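Local coordinates for putative glycerophosphodiester phosphodiesterase (Galdieria sulphuraria, PDB 2O55), which is of unconfirmed function but belongs to the glycerophosphodiester phosphodiesterase family, whose members fold as TIM barrels, at residues A[169-174]-A[194-199]; A[219-224]-A[242-247]; A[97-102]-A[136-141]. One frame throughout, in Å; residues are numbered along the deposited sequence.

Interaction 1 (A[169-174]-A[194-199]); sequences LFNYMG and SMLFHY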
loop_
_atom_site.group_PDB
_atom_site.type_symbol
_atom_site.label_atom_id
_atom_site.label_comp_id
_atom_site.label_asym_id
_atom_site.label_seq_id
_atom_site.Cartn_x
_atom_site.Cartn_y
_atom_site.Cartn_z
ATOM N N LEU A 169 4.354 1.951 -8.975
ATOM C CA LEU A 169 4.625 0.541 -8.698
ATOM C C LEU A 169 5.035 -0.202 -9.968
ATOM O O LEU A 169 4.307 -0.162 -10.958
ATOM C CB LEU A 169 3.377 -0.128 -8.137
ATOM C CG LEU A 169 3.133 -0.210 -6.635
ATOM C CD1 LEU A 169 1.672 -0.491 -6.389
ATOM C CD2 LEU A 169 3.959 -1.304 -6.016
ATOM N N PHE A 170 6.160 -0.912 -9.936
ATOM C CA PHE A 170 6.592 -1.671 -11.105
ATOM C C PHE A 170 6.431 -3.179 -11.014
ATOM O O PHE A 170 5.969 -3.711 -9.999
ATOM C CB PHE A 170 8.034 -1.326 -11.455
ATOM C CG PHE A 170 8.183 0.055 -11.946
ATOM C CD1 PHE A 170 8.609 1.065 -11.092
ATOM C CD2 PHE A 170 7.809 0.381 -13.252
ATOM C CE1 PHE A 170 8.697 2.387 -11.557
ATOM C CE2 PHE A 170 7.903 1.672 -13.717
ATOM C CZ PHE A 170 8.341 2.687 -12.876
ATOM N N ASN A 171 6.850 -3.856 -12.088
ATOM C CA ASN A 171 6.854 -5.311 -12.194
ATOM C C ASN A 171 5.444 -5.885 -12.067
ATOM O O ASN A 171 5.222 -6.892 -11.367
ATOM C CB ASN A 171 7.781 -5.935 -11.157
ATOM C CG ASN A 171 9.099 -5.206 -11.028
ATOM O OD1 ASN A 171 9.432 -4.733 -9.941
ATOM N ND2 ASN A 171 9.874 -5.125 -12.124
ATOM N N TYR A 172 4.500 -5.236 -12.751
ATOM C CA TYR A 172 3.110 -5.644 -12.719
ATOM C C TYR A 172 2.932 -7.143 -12.889
ATOM O O TYR A 172 2.601 -7.804 -11.902
ATOM C CB TYR A 172 2.245 -4.846 -13.693
ATOM C CG TYR A 172 0.798 -5.293 -13.800
ATOM C CD1 TYR A 172 0.029 -5.528 -12.661
ATOM C CD2 TYR A 172 0.189 -5.452 -15.046
ATOM C CE1 TYR A 172 -1.305 -5.939 -12.757
ATOM C CE2 TYR A 172 -1.143 -5.846 -15.158
ATOM C CZ TYR A 172 -1.884 -6.083 -14.009
ATOM O OH TYR A 172 -3.202 -6.475 -14.101
HETATM N N MSE A 173 3.113 -7.751 -14.051
HETATM C CA MSE A 173 2.887 -9.219 -13.964
HETATM C C MSE A 173 4.196 -9.967 -14.115
HETATM O O MSE A 173 4.354 -10.858 -14.967
HETATM C CB MSE A 173 1.768 -9.729 -14.869
HETATM C CG MSE A 173 0.399 -9.168 -14.537
HETATM SE SE MSE A 173 -0.973 -9.556 -15.923
HETATM C CE MSE A 173 -0.884 -11.548 -16.028
ATOM N N GLY A 174 5.146 -9.572 -13.277
ATOM C CA GLY A 174 6.517 -10.016 -13.421
ATOM C C GLY A 174 7.210 -9.329 -14.587
ATOM O O GLY A 174 8.257 -9.790 -15.055
ATOM N N SER A 194 8.506 1.709 -6.587
ATOM C CA SER A 194 8.380 0.509 -5.777
ATOM C C SER A 194 8.487 -0.764 -6.623
ATOM O O SER A 194 7.781 -0.920 -7.632
ATOM C CB SER A 194 7.089 0.557 -4.973
ATOM O OG SER A 194 6.852 -0.686 -4.348
HETATM N N MSE A 195 9.369 -1.672 -6.219
HETATM C CA MSE A 195 9.684 -2.805 -7.076
HETATM C C MSE A 195 9.588 -4.095 -6.336
HETATM O O MSE A 195 9.864 -4.145 -5.146
HETATM C CB MSE A 195 11.103 -2.696 -7.608
HETATM C CG MSE A 195 11.754 -1.326 -7.331
HETATM SE SE MSE A 195 11.477 -0.076 -8.786
HETATM C CE MSE A 195 12.053 -1.326 -10.185
ATOM N N LEU A 196 9.238 -5.152 -7.057
ATOM C CA LEU A 196 9.244 -6.480 -6.481
ATOM C C LEU A 196 10.678 -6.926 -6.187
ATOM O O LEU A 196 11.626 -6.587 -6.909
ATOM C CB LEU A 196 8.445 -7.482 -7.337
ATOM C CG LEU A 196 6.913 -7.476 -7.141
ATOM C CD1 LEU A 196 6.227 -6.100 -7.311
ATOM C CD2 LEU A 196 6.284 -8.489 -8.067
ATOM N N PHE A 197 10.815 -7.650 -5.091
ATOM C CA PHE A 197 12.103 -8.017 -4.587
ATOM C C PHE A 197 12.899 -8.829 -5.595
ATOM O O PHE A 197 14.043 -8.509 -5.842
ATOM C CB PHE A 197 11.949 -8.769 -3.270
ATOM C CG PHE A 197 13.257 -9.199 -2.650
ATOM C CD1 PHE A 197 13.540 -10.556 -2.457
ATOM C CD2 PHE A 197 14.202 -8.260 -2.257
ATOM C CE1 PHE A 197 14.737 -10.962 -1.876
ATOM C CE2 PHE A 197 15.397 -8.662 -1.677
ATOM C CZ PHE A 197 15.670 -10.010 -1.484
ATOM N N HIS A 198 12.305 -9.856 -6.190
ATOM C CA HIS A 198 13.021 -10.702 -7.152
ATOM C C HIS A 198 13.562 -9.958 -8.394
ATOM O O HIS A 198 14.500 -10.442 -9.008
ATOM C CB HIS A 198 12.140 -11.910 -7.529
ATOM C CG HIS A 198 12.671 -12.760 -8.653
ATOM N ND1 HIS A 198 13.617 -13.749 -8.464
ATOM C CD2 HIS A 198 12.339 -12.808 -9.970
ATOM C CE1 HIS A 198 13.864 -14.351 -9.617
ATOM N NE2 HIS A 198 13.100 -13.802 -10.547
ATOM N N TYR A 199 12.999 -8.790 -8.736
ATOM C CA TYR A 199 13.374 -7.995 -9.929
ATOM C C TYR A 199 14.036 -6.659 -9.598
ATOM O O TYR A 199 13.669 -5.612 -10.189
ATOM C CB TYR A 199 12.130 -7.612 -10.729
ATOM C CG TYR A 199 11.269 -8.741 -11.186
ATOM C CD1 TYR A 199 10.256 -9.259 -10.367
ATOM C CD2 TYR A 199 11.435 -9.273 -12.460
ATOM C CE1 TYR A 199 9.460 -10.302 -10.805
ATOM C CE2 TYR A 199 10.648 -10.307 -12.905
ATOM C CZ TYR A 199 9.673 -10.812 -12.077
ATOM O OH TYR A 199 8.917 -11.831 -12.556
#

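Interaction 2 (A[219-224]-A[242-247]); sequences MPWIFD and CSNYPF. With SO4 (sulfate ion), chain B.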
loop_
_atom_site.group_PDB
_atom_site.type_symbol
_atom_site.label_atom_id
_atom_site.label_comp_id
_atom_site.label_asym_id
_atom_site.label_seq_id
_atom_site.Cartn_x
_atom_site.Cartn_y
_atom_site.Cartn_z
HETATM N N MSE A 219 7.301 -6.922 -1.153
HETATM C CA MSE A 219 7.198 -8.390 -1.036
HETATM C C MSE A 219 5.783 -8.840 -1.398
HETATM O O MSE A 219 4.836 -8.487 -0.712
HETATM C CB MSE A 219 7.570 -8.876 0.371
HETATM C CG MSE A 219 8.870 -8.308 0.929
HETATM SE SE MSE A 219 10.466 -8.874 -0.023
HETATM C CE MSE A 219 11.757 -8.243 1.236
ATOM N N PRO A 220 5.630 -9.620 -2.484
ATOM C CA PRO A 220 4.284 -10.101 -2.782
ATOM C C PRO A 220 3.749 -10.890 -1.605
ATOM O O PRO A 220 4.515 -11.388 -0.791
ATOM C CB PRO A 220 4.495 -11.044 -3.965
ATOM C CG PRO A 220 5.780 -10.653 -4.567
ATOM C CD PRO A 220 6.624 -10.118 -3.456
ATOM N N TRP A 221 2.440 -11.003 -1.503
ATOM C CA TRP A 221 1.888 -11.782 -0.435
ATOM C C TRP A 221 2.402 -13.231 -0.519
ATOM O O TRP A 221 2.729 -13.851 0.506
ATOM C CB TRP A 221 0.371 -11.718 -0.507
ATOM C CG TRP A 221 -0.302 -12.096 0.754
ATOM C CD1 TRP A 221 -0.969 -13.262 1.006
ATOM C CD2 TRP A 221 -0.375 -11.318 1.951
ATOM N NE1 TRP A 221 -1.456 -13.257 2.288
ATOM C CE2 TRP A 221 -1.109 -12.073 2.894
ATOM C CE3 TRP A 221 0.114 -10.059 2.324
ATOM C CZ2 TRP A 221 -1.376 -11.603 4.193
ATOM C CZ3 TRP A 221 -0.150 -9.591 3.625
ATOM C CH2 TRP A 221 -0.888 -10.367 4.537
ATOM N N ILE A 222 2.513 -13.757 -1.741
ATOM C CA ILE A 222 2.999 -15.136 -1.959
ATOM C C ILE A 222 4.324 -15.455 -1.233
ATOM O O ILE A 222 4.593 -16.607 -0.926
ATOM C CB ILE A 222 3.088 -15.526 -3.507
ATOM C CG1 ILE A 222 3.215 -17.053 -3.694
ATOM C CG2 ILE A 222 4.224 -14.771 -4.229
ATOM C CD1 ILE A 222 3.167 -17.547 -5.165
ATOM N N PHE A 223 5.117 -14.432 -0.946
ATOM C CA PHE A 223 6.515 -14.603 -0.605
ATOM C C PHE A 223 6.745 -14.353 0.864
ATOM O O PHE A 223 6.448 -13.268 1.342
ATOM C CB PHE A 223 7.334 -13.602 -1.425
ATOM C CG PHE A 223 8.818 -13.672 -1.187
ATOM C CD1 PHE A 223 9.573 -14.726 -1.700
ATOM C CD2 PHE A 223 9.467 -12.658 -0.471
ATOM C CE1 PHE A 223 10.941 -14.780 -1.487
ATOM C CE2 PHE A 223 10.828 -12.698 -0.255
ATOM C CZ PHE A 223 11.567 -13.757 -0.753
ATOM N N ASP A 224 7.278 -15.341 1.582
ATOM C CA ASP A 224 7.568 -15.149 2.998
ATOM C C ASP A 224 8.972 -14.599 3.173
ATOM O O ASP A 224 9.939 -15.355 3.224
ATOM C CB ASP A 224 7.412 -16.456 3.782
ATOM C CG ASP A 224 5.949 -16.898 3.934
ATOM O OD1 ASP A 224 5.075 -16.051 4.258
ATOM O OD2 ASP A 224 5.690 -18.117 3.755
ATOM N N CYS A 242 8.396 -3.068 2.065
ATOM C CA CYS A 242 7.037 -3.454 2.305
ATOM C C CYS A 242 7.076 -4.944 2.603
ATOM O O CYS A 242 7.047 -5.779 1.687
ATOM C CB CYS A 242 6.163 -3.120 1.099
ATOM S SG CYS A 242 4.392 -3.232 1.437
ATOM N N SER A 243 7.142 -5.251 3.901
ATOM C CA SER A 243 7.402 -6.594 4.429
ATOM C C SER A 243 6.147 -7.349 4.828
ATOM O O SER A 243 5.189 -6.762 5.314
ATOM C CB SER A 243 8.293 -6.477 5.664
ATOM O OG SER A 243 8.598 -7.753 6.210
ATOM N N ASN A 244 6.168 -8.662 4.644
ATOM C CA ASN A 244 5.084 -9.514 5.111
ATOM C C ASN A 244 5.326 -9.921 6.551
ATOM O O ASN A 244 4.459 -10.516 7.193
ATOM C CB ASN A 244 4.955 -10.749 4.233
ATOM C CG ASN A 244 4.708 -10.407 2.769
ATOM O OD1 ASN A 244 4.043 -9.420 2.433
ATOM N ND2 ASN A 244 5.233 -11.239 1.882
ATOM N N TYR A 245 6.510 -9.595 7.063
ATOM C CA TYR A 245 6.830 -9.835 8.458
ATOM C C TYR A 245 7.483 -8.617 9.099
ATOM O O TYR A 245 8.666 -8.656 9.427
ATOM C CB TYR A 245 7.722 -11.063 8.570
ATOM C CG TYR A 245 7.008 -12.278 8.063
ATOM C CD1 TYR A 245 7.033 -12.597 6.700
ATOM C CD2 TYR A 245 6.263 -13.092 8.944
ATOM C CE1 TYR A 245 6.356 -13.700 6.228
ATOM C CE2 TYR A 245 5.585 -14.198 8.487
ATOM C CZ TYR A 245 5.631 -14.498 7.123
ATOM O OH TYR A 245 4.942 -15.587 6.638
ATOM N N PRO A 246 6.710 -7.533 9.297
ATOM C CA PRO A 246 7.275 -6.293 9.865
ATOM C C PRO A 246 7.956 -6.467 11.249
ATOM O O PRO A 246 9.017 -5.859 11.510
ATOM C CB PRO A 246 6.057 -5.359 9.961
ATOM C CG PRO A 246 4.856 -6.233 9.818
ATOM C CD PRO A 246 5.268 -7.405 9.012
ATOM N N PHE A 247 7.358 -7.289 12.116
ATOM C CA PHE A 247 7.894 -7.513 13.453
ATOM C C PHE A 247 9.243 -8.242 13.377
ATOM O O PHE A 247 10.179 -7.910 14.122
ATOM C CB PHE A 247 6.864 -8.221 14.350
ATOM C CG PHE A 247 5.540 -7.478 14.459
ATOM C CD1 PHE A 247 4.383 -8.138 14.855
ATOM C CD2 PHE A 247 5.449 -6.103 14.142
ATOM C CE1 PHE A 247 3.168 -7.447 14.949
ATOM C CE2 PHE A 247 4.230 -5.405 14.227
ATOM C CZ PHE A 247 3.095 -6.081 14.624
HETATM S S SO4 B . 0.503 -8.354 -3.671
HETATM O O1 SO4 B . 1.835 -8.380 -4.248
HETATM O O2 SO4 B . -0.054 -9.677 -3.862
HETATM O O3 SO4 B . 0.607 -8.152 -2.242
HETATM O O4 SO4 B . -0.345 -7.296 -4.229
#

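Interaction 3 (A[97-102]-A[136-141]); sequences ELFVAI and EKYHMQ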
loop_
_atom_site.group_PDB
_atom_site.type_symbol
_atom_site.label_atom_id
_atom_site.label_comp_id
_atom_site.label_asym_id
_atom_site.label_seq_id
_atom_site.Cartn_x
_atom_site.Cartn_y
_atom_site.Cartn_z
ATOM N N GLU A 97 -12.878 4.680 8.581
ATOM C CA GLU A 97 -12.679 3.994 9.872
ATOM C C GLU A 97 -11.210 3.972 10.294
ATOM O O GLU A 97 -10.891 4.099 11.478
ATOM C CB GLU A 97 -13.272 2.575 9.871
ATOM C CG GLU A 97 -14.815 2.567 9.979
ATOM C CD GLU A 97 -15.475 1.173 9.895
ATOM O OE1 GLU A 97 -14.876 0.227 9.330
ATOM O OE2 GLU A 97 -16.620 1.037 10.395
ATOM N N LEU A 98 -10.320 3.832 9.320
ATOM C CA LEU A 98 -8.901 3.798 9.598
ATOM C C LEU A 98 -8.401 5.166 9.997
ATOM O O LEU A 98 -7.510 5.285 10.854
ATOM C CB LEU A 98 -8.123 3.332 8.367
ATOM C CG LEU A 98 -6.597 3.371 8.517
ATOM C CD1 LEU A 98 -6.132 2.539 9.736
ATOM C CD2 LEU A 98 -5.907 2.952 7.217
ATOM N N PHE A 99 -8.957 6.183 9.337
ATOM C CA PHE A 99 -8.592 7.571 9.568
ATOM C C PHE A 99 -8.989 7.950 10.982
ATOM O O PHE A 99 -8.141 8.342 11.796
ATOM C CB PHE A 99 -9.292 8.467 8.551
ATOM C CG PHE A 99 -8.641 8.477 7.204
ATOM C CD1 PHE A 99 -7.366 7.956 7.019
ATOM C CD2 PHE A 99 -9.282 9.051 6.118
ATOM C CE1 PHE A 99 -6.747 7.984 5.762
ATOM C CE2 PHE A 99 -8.672 9.081 4.853
ATOM C CZ PHE A 99 -7.397 8.545 4.678
ATOM N N VAL A 100 -10.287 7.808 11.247
ATOM C CA VAL A 100 -10.868 7.868 12.573
ATOM C C VAL A 100 -10.016 7.116 13.620
ATOM O O VAL A 100 -9.706 7.670 14.680
ATOM C CB VAL A 100 -12.336 7.340 12.531
ATOM C CG1 VAL A 100 -12.787 6.802 13.892
ATOM C CG2 VAL A 100 -13.300 8.419 11.984
ATOM N N ALA A 101 -9.630 5.873 13.315
ATOM C CA ALA A 101 -8.732 5.078 14.185
ATOM C C ALA A 101 -7.455 5.850 14.511
ATOM O O ALA A 101 -7.073 5.999 15.686
ATOM C CB ALA A 101 -8.376 3.713 13.529
ATOM N N ILE A 102 -6.817 6.345 13.447
ATOM C CA ILE A 102 -5.530 7.012 13.534
ATOM C C ILE A 102 -5.652 8.317 14.328
ATOM O O ILE A 102 -4.767 8.651 15.128
ATOM C CB ILE A 102 -4.910 7.217 12.111
ATOM C CG1 ILE A 102 -4.555 5.869 11.488
ATOM C CG2 ILE A 102 -3.634 8.030 12.166
ATOM C CD1 ILE A 102 -4.210 5.940 10.022
ATOM N N GLU A 136 -8.516 14.898 3.052
ATOM C CA GLU A 136 -8.348 16.214 3.664
ATOM C C GLU A 136 -9.343 16.481 4.780
ATOM O O GLU A 136 -9.096 17.318 5.655
ATOM C CB GLU A 136 -8.340 17.344 2.628
ATOM C CG GLU A 136 -9.614 17.499 1.833
ATOM C CD GLU A 136 -9.341 17.931 0.377
ATOM O OE1 GLU A 136 -9.909 18.977 -0.049
ATOM O OE2 GLU A 136 -8.562 17.230 -0.334
ATOM N N LYS A 137 -10.453 15.754 4.760
ATOM C CA LYS A 137 -11.403 15.846 5.851
ATOM C C LYS A 137 -10.801 15.244 7.122
ATOM O O LYS A 137 -11.387 15.340 8.191
ATOM C CB LYS A 137 -12.724 15.161 5.512
ATOM C CG LYS A 137 -13.817 15.431 6.534
ATOM C CD LYS A 137 -14.645 14.189 6.821
ATOM C CE LYS A 137 -15.530 14.393 8.038
ATOM N NZ LYS A 137 -16.388 13.203 8.299
ATOM N N TYR A 138 -9.632 14.629 7.003
ATOM C CA TYR A 138 -8.945 14.064 8.163
ATOM C C TYR A 138 -7.522 14.612 8.262
ATOM O O TYR A 138 -6.669 14.070 8.972
ATOM C CB TYR A 138 -8.993 12.532 8.122
ATOM C CG TYR A 138 -10.353 12.026 8.501
ATOM C CD1 TYR A 138 -11.390 11.956 7.564
ATOM C CD2 TYR A 138 -10.629 11.670 9.821
ATOM C CE1 TYR A 138 -12.666 11.528 7.941
ATOM C CE2 TYR A 138 -11.897 11.238 10.204
ATOM C CZ TYR A 138 -12.904 11.168 9.263
ATOM O OH TYR A 138 -14.131 10.728 9.663
ATOM N N HIS A 139 -7.304 15.716 7.550
ATOM C CA HIS A 139 -6.022 16.405 7.497
ATOM C C HIS A 139 -4.916 15.381 7.342
ATOM O O HIS A 139 -3.900 15.450 8.025
ATOM C CB HIS A 139 -5.833 17.281 8.738
ATOM C CG HIS A 139 -7.049 18.078 9.075
ATOM N ND1 HIS A 139 -7.222 19.382 8.665
ATOM C CD2 HIS A 139 -8.185 17.736 9.728
ATOM C CE1 HIS A 139 -8.395 19.820 9.080
ATOM N NE2 HIS A 139 -9.003 18.838 9.722
HETATM N N MSE A 140 -5.130 14.427 6.433
HETATM C CA MSE A 140 -4.203 13.326 6.228
HETATM C C MSE A 140 -3.286 13.572 5.044
HETATM O O MSE A 140 -2.430 12.746 4.750
HETATM C CB MSE A 140 -4.987 12.038 6.012
HETATM C CG MSE A 140 -5.519 11.403 7.297
HETATM SE SE MSE A 140 -4.032 10.785 8.414
HETATM C CE MSE A 140 -5.035 10.054 9.795
ATOM N N GLN A 141 -3.457 14.720 4.380
ATOM C CA GLN A 141 -2.698 15.087 3.163
ATOM C C GLN A 141 -1.184 14.781 3.238
ATOM O O GLN A 141 -0.582 14.310 2.272
ATOM C CB GLN A 141 -2.887 16.589 2.779
ATOM C CG GLN A 141 -4.322 17.157 2.662
ATOM C CD GLN A 141 -4.867 17.726 3.984
ATOM O OE1 GLN A 141 -4.658 17.157 5.061
ATOM N NE2 GLN A 141 -5.575 18.846 3.897
#

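Interaction 1 (A[169-174]-A[194-199])
The backbone N of F170 donates to S194 O at 2.8 Å in an almost straight bond, 178° at the hydrogen, that meets the carbonyl close to end-on. It accompanies the parallel bridge of L169 with S194, where strand 165-169 of the TIM barrel ends against strand 192-196. Beyond this point the side chain of N171 takes the place of a backbone partner: its OD1 accepts L196 N at 2.9 Å, with the donor tilted out of the carbonyl plane. CG of N171 lies beside its own backbone N (chi1 -43°), and this directs the amide across the gap to the strand end. N171 ND2 donates to Q175 O and T177 OG1, fixing the amide's rotation. The amide slides past the side chain of Y199 in the reverse direction, its plane only 18° from that of the ring, and ND2 comes within 3.6 Å of Y199 CB. Van der Waals contacts flank these bonds. F170 and the selenomethionine M195 run side by side in an oblique Met-aromatic contact, SE 5.1 Å from the F170 ring centroid, while the L196 CD1 methyl rests 3.6 Å from the carbonyl oxygen F170 O. With its acceptor holding strand 192-196 and its N-H groups tied to Q175 and T177 of its own loop, a single buried asparagine amide extends the sheet's pairing into the C-terminal rim of the barrel.

Interaction 2 (A[219-224]-A[242-247])
N244 sets CG beside its backbone N and anti to its carbonyl carbon (chi1 -58°), which aims the amide at the type I turn from P220 to F223; D224 and Y245 have the same first-torsion setting and bring carboxylate and phenol together. The contact lies at the C-terminal rim of the TIM barrel, where the loop after strand 214-218 meets the end of strand 240-243. M219 N donates to C242 O at 3.1 Å, in the carbonyl plane, carrying the parallel pairing one step past strand 214-218. N244 ND2 then donates to P220 O at 2.8 Å, with that oxygen near the amide plane of N244. P220 O also accepts F223 N, the bond closing the turn, and the two donors arrive from opposite faces of the carbonyl. ND2 bonds F223 O as well, though the modelled length is too short to trust. At the outer end, D224 OD1 comes to the edge of the Y245 ring near its plane, carboxylate and ring 67° apart. The bond from Y245 OH to this oxygen is again modelled too short for its length to be reliable. H12 ND1 is hydrogen-bonded to N244 OD1 and K17 forms a salt bridge with D224 OD1, while W221, its ring oblique to the N244 amide, makes a cation-pi contact with K17 and meets the H12 ring edge-to-face. On the strand side, S243 OG accepts Y245 N at 2.9 Å in an ST turn and is hydrogen-bonded to D225 OD2. A sulfate ion, bound also by R13, W218 and H56, lies against the turn: P220 CA is 3.3 Å from its O1, and W221 N gives a weak hydrogen bond to its O3 at 3.5 Å.

Interaction 3 (A[97-102]-A[136-141])
F99, the selenomethionine M140 and the ring face of Y138 form the close-packed part of the contact, while V100 and the hydroxyl end of Y138 meet nearer the surface. CG of M140 sits over one face of the F99 ring, 4.0 Å from its centroid and offset toward the rim, a CH-pi contact. M140 bends at chi2 (-66°), which carries its SE obliquely past the ring, 5.2 Å from the F99 centroid in a Met-aromatic contact. Its methyl then crosses to I102, where M140 CE lies 3.4 Å from I102 CG2. The two side chains of F99 and M140 slide past each other in opposite directions, and L111 of strand 110-115 touches both F99 and I102 from the barrel side. F99 also packs through its CB, which lies over the Y138 ring face, 3.9 Å from its centroid; the two rings meet obliquely, planes at 39°. In the TIM-barrel fold this joins helix 95-104 of the outer layer to the turn that ends the next helix, 127-136. That ending is a Schellman motif: H139, with positive phi, is its C-prime residue, H139 N bonds to E136 O, and M140 N reaches back to V135 O. The chain reversal leaves Y138 and M140 both directed at helix 95-104, with L134 and V135 of the finished helix also packing on F99. On the solvent side the contact is thinner. V100 approaches the tyrosine obliquely, with only its CG2 branch touching, 3.6 Å from Y138 CE2. The phenol hydroxyl finds its polar partner in E96, whose OE1 is hydrogen-bonded to Y138 OH and also forms a salt bridge with K137 NZ.

Along the chain the order is interaction 3, then 1, then 2, with each closing before the next opens. Interactions 1 and 2 are neighbours on the C-terminal rim of one barrel sheet, their centres about 14 Å apart: strand 192-196 pairs with 214-218, which pairs with 240-243. They touch directly, F197 CB packing 3.6 Å from M219 SE. Interaction 3 lies across the chain's centre, about 29 Å from interaction 1 and about 25 Å from interaction 2 between centres, and joins helix 95-104 to the turn after helix 127-136. The first two therefore shape neighbouring loops around the sulfate-binding rim, whereas the third is helix-layer packing far from it.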